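Local coordinates for protein LURP-one-related 15 (Arabidopsis thaliana, PDB 1ZXU), which is of unknown function but might be related to the phospholipid scramblase and tubby-like superfamily of membrane-tethered transcription factors, at residues G162-K174 and N186-I200. Numbering follows the deposited sequence.
Sequences GESDAIVAQMHRK and NFSVTVYPNVDYAFI
The last two strands of the barrel, 167-173 and 187-191, pair antiparallel here, with Gln170 and Thr190 exchanging backbone hydrogen bonds (Gln170 N to Thr190 O 2.9 Å, Thr190 N to Gln170 O 2.8 Å). His172 and Ser188 repeat that exchange, and Lys174 N extends the ladder to Asn186 O. On the face carrying Ala169, Met171 and Phe187, the selenium of Met171 (selenomethionine) sits 4.5 Å from the Phe187 ring centroid, over one face and offset toward the rim, a Met-aromatic contact. With CG of Met171 turned away from its own N (chi1 -165°) and the chain bent at chi3, Met171 CE packs on Val189 CG2 at 3.7 Å. Ala169 CB meets Ile200 CG2 of helix 197-211, which follows strand 187-191. Just past that strand, Tyr192 N donates almost straight to Val168 O (3.1 Å, 177°). The Tyr192 ring turns its edge to the Val168-Ala169 peptide, takes Ile167 CG2 against CE2 at 3.7 Å, and reaches Gln170 OE1 through a water on OH. Cut back to an alanine, Tyr192 would probably leave Ile167 CG2 without its aromatic neighbour and break this water bridge. Strand 38-43 flanks 187-191, closing the antiparallel barrel around the C-terminal helix, as in tubby-like proteins.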
ATOM      1  N   GLY A 162       2.277   6.693  13.381  1.00 26.87           N
ATOM      2  CA  GLY A 162       1.769   7.959  13.911  1.00 29.72           C
ATOM      3  C   GLY A 162       2.261   8.222  15.342  1.00 37.23           C
ATOM      4  O   GLY A 162       2.722   9.328  15.647  1.00 39.61           O
ATOM      5  N   GLU A 163       2.165   7.215  16.207  1.00 40.23           N
ATOM      6  CA  GLU A 163       2.265   7.424  17.670  1.00 44.71           C
ATOM      7  C   GLU A 163       3.687   7.390  18.222  1.00 45.59           C
ATOM      8  O   GLU A 163       3.884   7.413  19.447  1.00 47.72           O
ATOM      9  CB  GLU A 163       1.398   6.387  18.423  1.00 45.55           C
ATOM     10  CG  GLU A 163       1.974   4.942  18.482  1.00 54.14           C
ATOM     11  CD  GLU A 163       2.616   4.501  17.164  1.00 63.25           C
ATOM     12  OE1 GLU A 163       1.953   4.634  16.108  1.00 70.12           O
ATOM     13  OE2 GLU A 163       3.783   4.043  17.184  1.00 65.56           O
ATOM     14  N   SER A 164       4.660   7.296  17.324  1.00 43.84           N
ATOM     15  CA  SER A 164       6.073   7.180  17.696  1.00 41.19           C
ATOM     16  C   SER A 164       6.903   7.903  16.663  1.00 37.97           C
ATOM     17  O   SER A 164       8.085   8.226  16.894  1.00 37.92           O
ATOM     18  CB  SER A 164       6.500   5.713  17.751  1.00 41.27           C
ATOM     19  OG  SER A 164       6.327   5.079  16.483  1.00 44.62           O
ATOM     20  N   ASP A 165       6.269   8.154  15.524  1.00 30.90           N
ATOM     21  CA  ASP A 165       6.920   8.680  14.339  1.00 30.31           C
ATOM     22  C   ASP A 165       8.111   7.811  13.881  1.00 25.38           C
ATOM     23  O   ASP A 165       9.066   8.344  13.318  1.00 26.12           O
ATOM     24  CB  ASP A 165       7.359  10.143  14.508  1.00 34.56           C
ATOM     25  CG  ASP A 165       6.505  11.082  13.692  1.00 43.51           C
ATOM     26  OD1 ASP A 165       6.424  10.875  12.458  1.00 49.17           O
ATOM     27  OD2 ASP A 165       5.908  12.022  14.277  1.00 57.71           O
ATOM     28  N   ALA A 166       8.010   6.501  14.087  1.00 21.57           N
ATOM     29  CA  ALA A 166       9.047   5.542  13.657  1.00 16.89           C
ATOM     30  C   ALA A 166       8.854   5.372  12.138  1.00 17.32           C
ATOM     31  O   ALA A 166       7.720   5.280  11.697  1.00 16.68           O
ATOM     32  CB  ALA A 166       8.840   4.219  14.331  1.00 20.18           C
ATOM     33  N   ILE A 167       9.931   5.321  11.391  1.00 12.89           N
ATOM     34  CA  ILE A 167       9.826   5.010   9.908  1.00 12.91           C
ATOM     35  C   ILE A 167       9.511   3.522   9.769  1.00 13.95           C
ATOM     36  O   ILE A 167      10.197   2.670  10.325  1.00 12.55           O
ATOM     37  CB  ILE A 167      11.140   5.279   9.200  1.00 12.55           C
ATOM     38  CG1 ILE A 167      11.390   6.779   9.157  1.00 16.66           C
ATOM     39  CG2 ILE A 167      11.142   4.766   7.728  1.00 14.75           C
ATOM     40  CD1 ILE A 167      12.831   7.090   8.793  1.00 21.29           C
ATOM     41  N   VAL A 168       8.446   3.218   8.995  1.00 11.82           N
ATOM     42  CA  VAL A 168       8.093   1.833   8.703  1.00 12.26           C
ATOM     43  C   VAL A 168       8.424   1.409   7.257  1.00 11.78           C
ATOM     44  O   VAL A 168       8.505   0.221   6.989  1.00 11.91           O
ATOM     45  CB  VAL A 168       6.609   1.501   9.035  1.00 14.26           C
ATOM     46  CG1 VAL A 168       6.344   1.716  10.568  1.00 14.99           C
ATOM     47  CG2 VAL A 168       5.695   2.338   8.248  1.00 12.28           C
ATOM     48  N   ALA A 169       8.585   2.392   6.381  1.00 11.29           N
ATOM     49  CA  ALA A 169       8.990   2.125   4.995  1.00 10.71           C
ATOM     50  C   ALA A 169       9.613   3.338   4.367  1.00 10.97           C
ATOM     51  O   ALA A 169       9.255   4.471   4.710  1.00 13.44           O
ATOM     52  CB  ALA A 169       7.800   1.672   4.140  1.00 10.12           C
ATOM     53  N   GLN A 170      10.506   3.082   3.436  1.00 11.32           N
ATOM     54  CA  GLN A 170      11.230   4.181   2.795  1.00 13.30           C
ATOM     55  C   GLN A 170      11.473   3.915   1.297  1.00 14.44           C
ATOM     56  O   GLN A 170      12.007   2.874   0.953  1.00 14.45           O
ATOM     57  CB  GLN A 170      12.590   4.275   3.522  1.00 16.47           C
ATOM     58  CG  GLN A 170      13.664   5.085   2.839  1.00 24.85           C
ATOM     59  CD  GLN A 170      13.604   6.499   3.273  1.00 32.12           C
ATOM     60  OE1 GLN A 170      13.847   6.779   4.448  1.00 30.94           O
ATOM     61  NE2 GLN A 170      13.228   7.414   2.354  1.00 30.84           N
HETATM   62  N   MSE A 171      11.101   4.873   0.460  1.00 15.61           N
HETATM   63  CA  MSE A 171      11.385   4.813  -0.953  1.00 14.46           C
HETATM   64  C   MSE A 171      12.817   5.261  -1.282  1.00 15.62           C
HETATM   65  O   MSE A 171      13.380   6.134  -0.585  1.00 15.92           O
HETATM   66  CB  MSE A 171      10.365   5.716  -1.674  1.00 16.43           C
HETATM   67  CG  MSE A 171      10.311   5.482  -3.165  1.00 19.12           C
HETATM   68 SE   MSE A 171       8.812   6.516  -3.806  1.00 20.26          SE
HETATM   69  CE  MSE A 171       7.397   5.274  -3.286  1.00 31.46           C
ATOM     70  N   HIS A 172      13.412   4.624  -2.304  1.00 15.82           N
ATOM     71  CA  HIS A 172      14.779   4.976  -2.802  1.00 19.60           C
ATOM     72  C   HIS A 172      14.726   5.024  -4.306  1.00 18.74           C
ATOM     73  O   HIS A 172      14.095   4.172  -4.913  1.00 18.76           O
ATOM     74  CB  HIS A 172      15.811   3.872  -2.505  1.00 22.34           C
ATOM     75  CG  HIS A 172      15.725   3.293  -1.147  1.00 32.33           C
ATOM     76  ND1 HIS A 172      15.063   2.112  -0.884  1.00 34.98           N
ATOM     77  CD2 HIS A 172      16.248   3.714   0.033  1.00 39.82           C
ATOM     78  CE1 HIS A 172      15.162   1.847   0.406  1.00 41.38           C
ATOM     79  NE2 HIS A 172      15.872   2.800   0.985  1.00 41.10           N
ATOM     80  N   ARG A 173      15.400   6.003  -4.904  1.00 19.42           N
ATOM     81  CA  ARG A 173      15.454   6.107  -6.362  1.00 22.27           C
ATOM     82  C   ARG A 173      16.471   5.126  -6.858  1.00 24.57           C
ATOM     83  O   ARG A 173      17.523   4.982  -6.238  1.00 25.30           O
ATOM     84  CB  ARG A 173      15.867   7.529  -6.810  1.00 25.48           C
ATOM     85  CG  ARG A 173      15.806   7.662  -8.327  1.00 27.98           C
ATOM     86  CD  ARG A 173      15.635   9.101  -8.788  1.00 40.70           C
ATOM     87  NE  ARG A 173      16.832   9.885  -8.550  1.00 37.68           N
ATOM     88  CZ  ARG A 173      17.844  10.017  -9.411  1.00 46.34           C
ATOM     89  NH1 ARG A 173      17.827   9.398 -10.593  1.00 43.44           N
ATOM     90  NH2 ARG A 173      18.896  10.762  -9.078  1.00 47.61           N
ATOM     91  N   LYS A 174      16.152   4.452  -7.973  1.00 24.82           N
ATOM     92  CA  LYS A 174      17.080   3.591  -8.726  1.00 27.61           C
ATOM     93  C   LYS A 174      17.496   4.281 -10.036  1.00 30.23           C
ATOM     94  O   LYS A 174      16.783   5.139 -10.588  1.00 29.33           O
ATOM     95  CB  LYS A 174      16.447   2.224  -9.052  1.00 30.80           C
ATOM     96  CG  LYS A 174      16.093   1.333  -7.842  1.00 30.43           C
ATOM     97  CD  LYS A 174      17.263   0.477  -7.366  1.00 43.74           C
ATOM     98  CE  LYS A 174      18.014   1.120  -6.207  1.00 48.95           C
ATOM     99  NZ  LYS A 174      17.312   0.854  -4.912  1.00 48.39           N
ATOM    100  N   ASN A 186      11.660   3.353 -11.581  1.00 15.32           N
ATOM    101  CA  ASN A 186      12.992   3.684 -11.091  1.00 17.03           C
ATOM    102  C   ASN A 186      13.064   3.865  -9.573  1.00 16.15           C
ATOM    103  O   ASN A 186      13.659   4.831  -9.093  1.00 19.63           O
ATOM    104  CB  ASN A 186      13.514   4.934 -11.816  1.00 19.12           C
ATOM    105  CG  ASN A 186      12.798   6.197 -11.401  1.00 17.96           C
ATOM    106  OD1 ASN A 186      11.618   6.191 -10.978  1.00 20.70           O
ATOM    107  ND2 ASN A 186      13.496   7.325 -11.536  1.00 20.52           N
ATOM    108  N   PHE A 187      12.425   2.984  -8.815  1.00 14.34           N
ATOM    109  CA  PHE A 187      12.574   3.080  -7.384  1.00 14.16           C
ATOM    110  C   PHE A 187      12.302   1.738  -6.742  1.00 14.13           C
ATOM    111  O   PHE A 187      11.743   0.823  -7.377  1.00 14.93           O
ATOM    112  CB  PHE A 187      11.580   4.096  -6.845  1.00 14.23           C
ATOM    113  CG  PHE A 187      10.131   3.626  -6.903  1.00 15.49           C
ATOM    114  CD1 PHE A 187       9.567   2.900  -5.841  1.00 17.78           C
ATOM    115  CD2 PHE A 187       9.325   3.973  -7.991  1.00 14.90           C
ATOM    116  CE1 PHE A 187       8.205   2.485  -5.897  1.00 16.31           C
ATOM    117  CE2 PHE A 187       7.988   3.588  -8.052  1.00 18.18           C
ATOM    118  CZ  PHE A 187       7.413   2.841  -7.026  1.00 19.43           C
ATOM    119  N   SER A 188      12.704   1.627  -5.478  1.00 13.80           N
ATOM    120  CA  SER A 188      12.201   0.518  -4.661  1.00 12.46           C
ATOM    121  C   SER A 188      11.719   1.063  -3.360  1.00 12.97           C
ATOM    122  O   SER A 188      11.988   2.223  -3.039  1.00 14.34           O
ATOM    123  CB  SER A 188      13.254  -0.540  -4.412  1.00 18.08           C
ATOM    124  OG  SER A 188      14.347   0.009  -3.705  1.00 22.35           O
ATOM    125  N   VAL A 189      10.907   0.264  -2.656  1.00 11.02           N
ATOM    126  CA  VAL A 189      10.459   0.703  -1.346  1.00 11.61           C
ATOM    127  C   VAL A 189      10.951  -0.357  -0.336  1.00 13.50           C
ATOM    128  O   VAL A 189      10.613  -1.508  -0.444  1.00 14.45           O
ATOM    129  CB  VAL A 189       8.932   0.805  -1.247  1.00 11.97           C
ATOM    130  CG1 VAL A 189       8.489   1.176   0.177  1.00 14.47           C
ATOM    131  CG2 VAL A 189       8.393   1.883  -2.168  1.00 16.01           C
ATOM    132  N   THR A 190      11.754   0.070   0.633  1.00 12.13           N
ATOM    133  CA  THR A 190      12.161  -0.826   1.755  1.00 11.97           C
ATOM    134  C   THR A 190      11.077  -0.866   2.788  1.00 14.27           C
ATOM    135  O   THR A 190      10.653   0.188   3.300  1.00 15.59           O
ATOM    136  CB  THR A 190      13.470  -0.360   2.406  1.00 15.94           C
ATOM    137  OG1 THR A 190      14.492  -0.304   1.398  1.00 19.04           O
ATOM    138  CG2 THR A 190      13.848  -1.338   3.555  1.00 17.13           C
ATOM    139  N   VAL A 191      10.593  -2.074   3.087  1.00 11.96           N
ATOM    140  CA  VAL A 191       9.667  -2.253   4.215  1.00 11.76           C
ATOM    141  C   VAL A 191      10.500  -2.812   5.372  1.00 14.69           C
ATOM    142  O   VAL A 191      11.198  -3.856   5.233  1.00 15.44           O
ATOM    143  CB  VAL A 191       8.621  -3.305   3.841  1.00 12.58           C
ATOM    144  CG1 VAL A 191       7.714  -3.636   5.014  1.00 12.01           C
ATOM    145  CG2 VAL A 191       7.858  -2.811   2.584  1.00 14.44           C
ATOM    146  N   TYR A 192      10.433  -2.150   6.504  1.00 14.62           N
ATOM    147  CA  TYR A 192      11.343  -2.568   7.590  1.00 15.39           C
ATOM    148  C   TYR A 192      10.816  -3.806   8.299  1.00 17.78           C
ATOM    149  O   TYR A 192       9.656  -4.198   8.147  1.00 16.60           O
ATOM    150  CB  TYR A 192      11.586  -1.361   8.520  1.00 14.15           C
ATOM    151  CG  TYR A 192      12.490  -0.374   7.783  1.00 14.28           C
ATOM    152  CD1 TYR A 192      13.880  -0.663   7.631  1.00 15.24           C
ATOM    153  CD2 TYR A 192      11.986   0.775   7.184  1.00 18.47           C
ATOM    154  CE1 TYR A 192      14.710   0.198   6.946  1.00 16.94           C
ATOM    155  CE2 TYR A 192      12.852   1.676   6.495  1.00 19.35           C
ATOM    156  CZ  TYR A 192      14.199   1.358   6.383  1.00 19.94           C
ATOM    157  OH  TYR A 192      15.021   2.214   5.697  1.00 22.63           O
ATOM    158  N   PRO A 193      11.667  -4.448   9.129  1.00 21.78           N
ATOM    159  CA  PRO A 193      11.237  -5.690   9.743  1.00 22.01           C
ATOM    160  C   PRO A 193       9.972  -5.569  10.556  1.00 17.74           C
ATOM    161  O   PRO A 193       9.735  -4.585  11.286  1.00 17.97           O
ATOM    162  CB  PRO A 193      12.455  -6.047  10.650  1.00 22.05           C
ATOM    163  CG  PRO A 193      13.610  -5.436   9.953  1.00 26.06           C
ATOM    164  CD  PRO A 193      13.043  -4.094   9.525  1.00 23.98           C
ATOM    165  N   ASN A 194       9.094  -6.578  10.418  1.00 18.38           N
ATOM    166  CA  ASN A 194       7.827  -6.664  11.147  1.00 20.78           C
ATOM    167  C   ASN A 194       6.755  -5.637  10.788  1.00 19.00           C
ATOM    168  O   ASN A 194       5.775  -5.462  11.482  1.00 19.07           O
ATOM    169  CB  ASN A 194       8.068  -6.666  12.696  1.00 22.64           C
ATOM    170  CG  ASN A 194       8.955  -7.804  13.123  1.00 32.51           C
ATOM    171  OD1 ASN A 194       9.969  -7.600  13.778  1.00 40.47           O
ATOM    172  ND2 ASN A 194       8.594  -9.009  12.720  1.00 34.42           N
ATOM    173  N   VAL A 195       6.995  -4.910   9.700  1.00 16.50           N
ATOM    174  CA  VAL A 195       5.980  -4.022   9.175  1.00 15.96           C
ATOM    175  C   VAL A 195       5.190  -4.811   8.103  1.00 14.09           C
ATOM    176  O   VAL A 195       5.764  -5.553   7.309  1.00 15.23           O
ATOM    177  CB  VAL A 195       6.693  -2.836   8.505  1.00 14.97           C
ATOM    178  CG1 VAL A 195       5.711  -1.924   7.713  1.00 14.75           C
ATOM    179  CG2 VAL A 195       7.423  -1.990   9.574  1.00 18.28           C
ATOM    180  N   ASP A 196       3.894  -4.565   8.062  1.00 15.66           N
ATOM    181  CA  ASP A 196       2.999  -5.310   7.163  1.00 15.98           C
ATOM    182  C   ASP A 196       3.245  -4.876   5.727  1.00 13.53           C
ATOM    183  O   ASP A 196       2.962  -3.727   5.365  1.00 12.61           O
ATOM    184  CB  ASP A 196       1.586  -4.996   7.626  1.00 15.11           C
ATOM    185  CG  ASP A 196       0.525  -5.799   6.900  1.00 17.74           C
ATOM    186  OD1 ASP A 196       0.654  -5.971   5.677  1.00 14.44           O
ATOM    187  OD2 ASP A 196      -0.446  -6.210   7.562  1.00 16.34           O
ATOM    188  N   TYR A 197       3.811  -5.767   4.914  1.00 13.47           N
ATOM    189  CA  TYR A 197       4.187  -5.308   3.557  1.00 12.87           C
ATOM    190  C   TYR A 197       2.966  -5.235   2.609  1.00 12.53           C
ATOM    191  O   TYR A 197       3.037  -4.601   1.535  1.00 12.78           O
ATOM    192  CB  TYR A 197       5.396  -6.098   2.980  1.00 13.35           C
ATOM    193  CG  TYR A 197       5.136  -7.549   2.549  1.00 13.39           C
ATOM    194  CD1 TYR A 197       4.463  -7.836   1.342  1.00 16.21           C
ATOM    195  CD2 TYR A 197       5.630  -8.605   3.349  1.00 18.29           C
ATOM    196  CE1 TYR A 197       4.276  -9.166   0.922  1.00 21.71           C
ATOM    197  CE2 TYR A 197       5.440  -9.931   2.931  1.00 25.95           C
ATOM    198  CZ  TYR A 197       4.745 -10.179   1.727  1.00 24.17           C
ATOM    199  OH  TYR A 197       4.529 -11.494   1.288  1.00 31.38           O
ATOM    200  N   ALA A 198       1.859  -5.877   2.988  1.00 12.75           N
ATOM    201  CA  ALA A 198       0.628  -5.705   2.168  1.00 10.91           C
ATOM    202  C   ALA A 198       0.086  -4.311   2.431  1.00 13.97           C
ATOM    203  O   ALA A 198      -0.344  -3.595   1.533  1.00 12.75           O
ATOM    204  CB  ALA A 198      -0.430  -6.761   2.468  1.00 12.27           C
ATOM    205  N   PHE A 199       0.156  -3.910   3.685  1.00  9.69           N
ATOM    206  CA  PHE A 199      -0.246  -2.529   4.009  1.00 12.34           C
ATOM    207  C   PHE A 199       0.626  -1.519   3.214  1.00 11.11           C
ATOM    208  O   PHE A 199       0.111  -0.636   2.525  1.00 11.67           O
ATOM    209  CB  PHE A 199      -0.053  -2.353   5.521  1.00 11.65           C
ATOM    210  CG  PHE A 199      -0.184  -0.916   5.973  1.00 12.96           C
ATOM    211  CD1 PHE A 199      -1.331  -0.151   5.648  1.00 16.98           C
ATOM    212  CD2 PHE A 199       0.877  -0.305   6.659  1.00 13.46           C
ATOM    213  CE1 PHE A 199      -1.461   1.175   6.050  1.00 17.83           C
ATOM    214  CE2 PHE A 199       0.741   0.997   7.101  1.00 14.42           C
ATOM    215  CZ  PHE A 199      -0.401   1.779   6.774  1.00 17.34           C
ATOM    216  N   ILE A 200       1.946  -1.658   3.265  1.00 10.09           N
ATOM    217  CA  ILE A 200       2.782  -0.741   2.505  1.00 10.16           C
ATOM    218  C   ILE A 200       2.520  -0.782   0.962  1.00 10.26           C
ATOM    219  O   ILE A 200       2.440   0.261   0.301  1.00 10.10           O
ATOM    220  CB  ILE A 200       4.267  -0.969   2.812  1.00 10.29           C
ATOM    221  CG1 ILE A 200       4.507  -0.863   4.338  1.00 10.50           C
ATOM    222  CG2 ILE A 200       5.077   0.022   1.930  1.00 12.44           C
ATOM    223  CD1 ILE A 200       4.151   0.511   4.941  1.00 13.35           C
TER
HETATM  224  O   HOH W   1      14.821   4.919   6.321  1.00 39.15           O
HETATM  225  O   HOH W   2      16.209   7.405 -11.917  1.00 26.55           O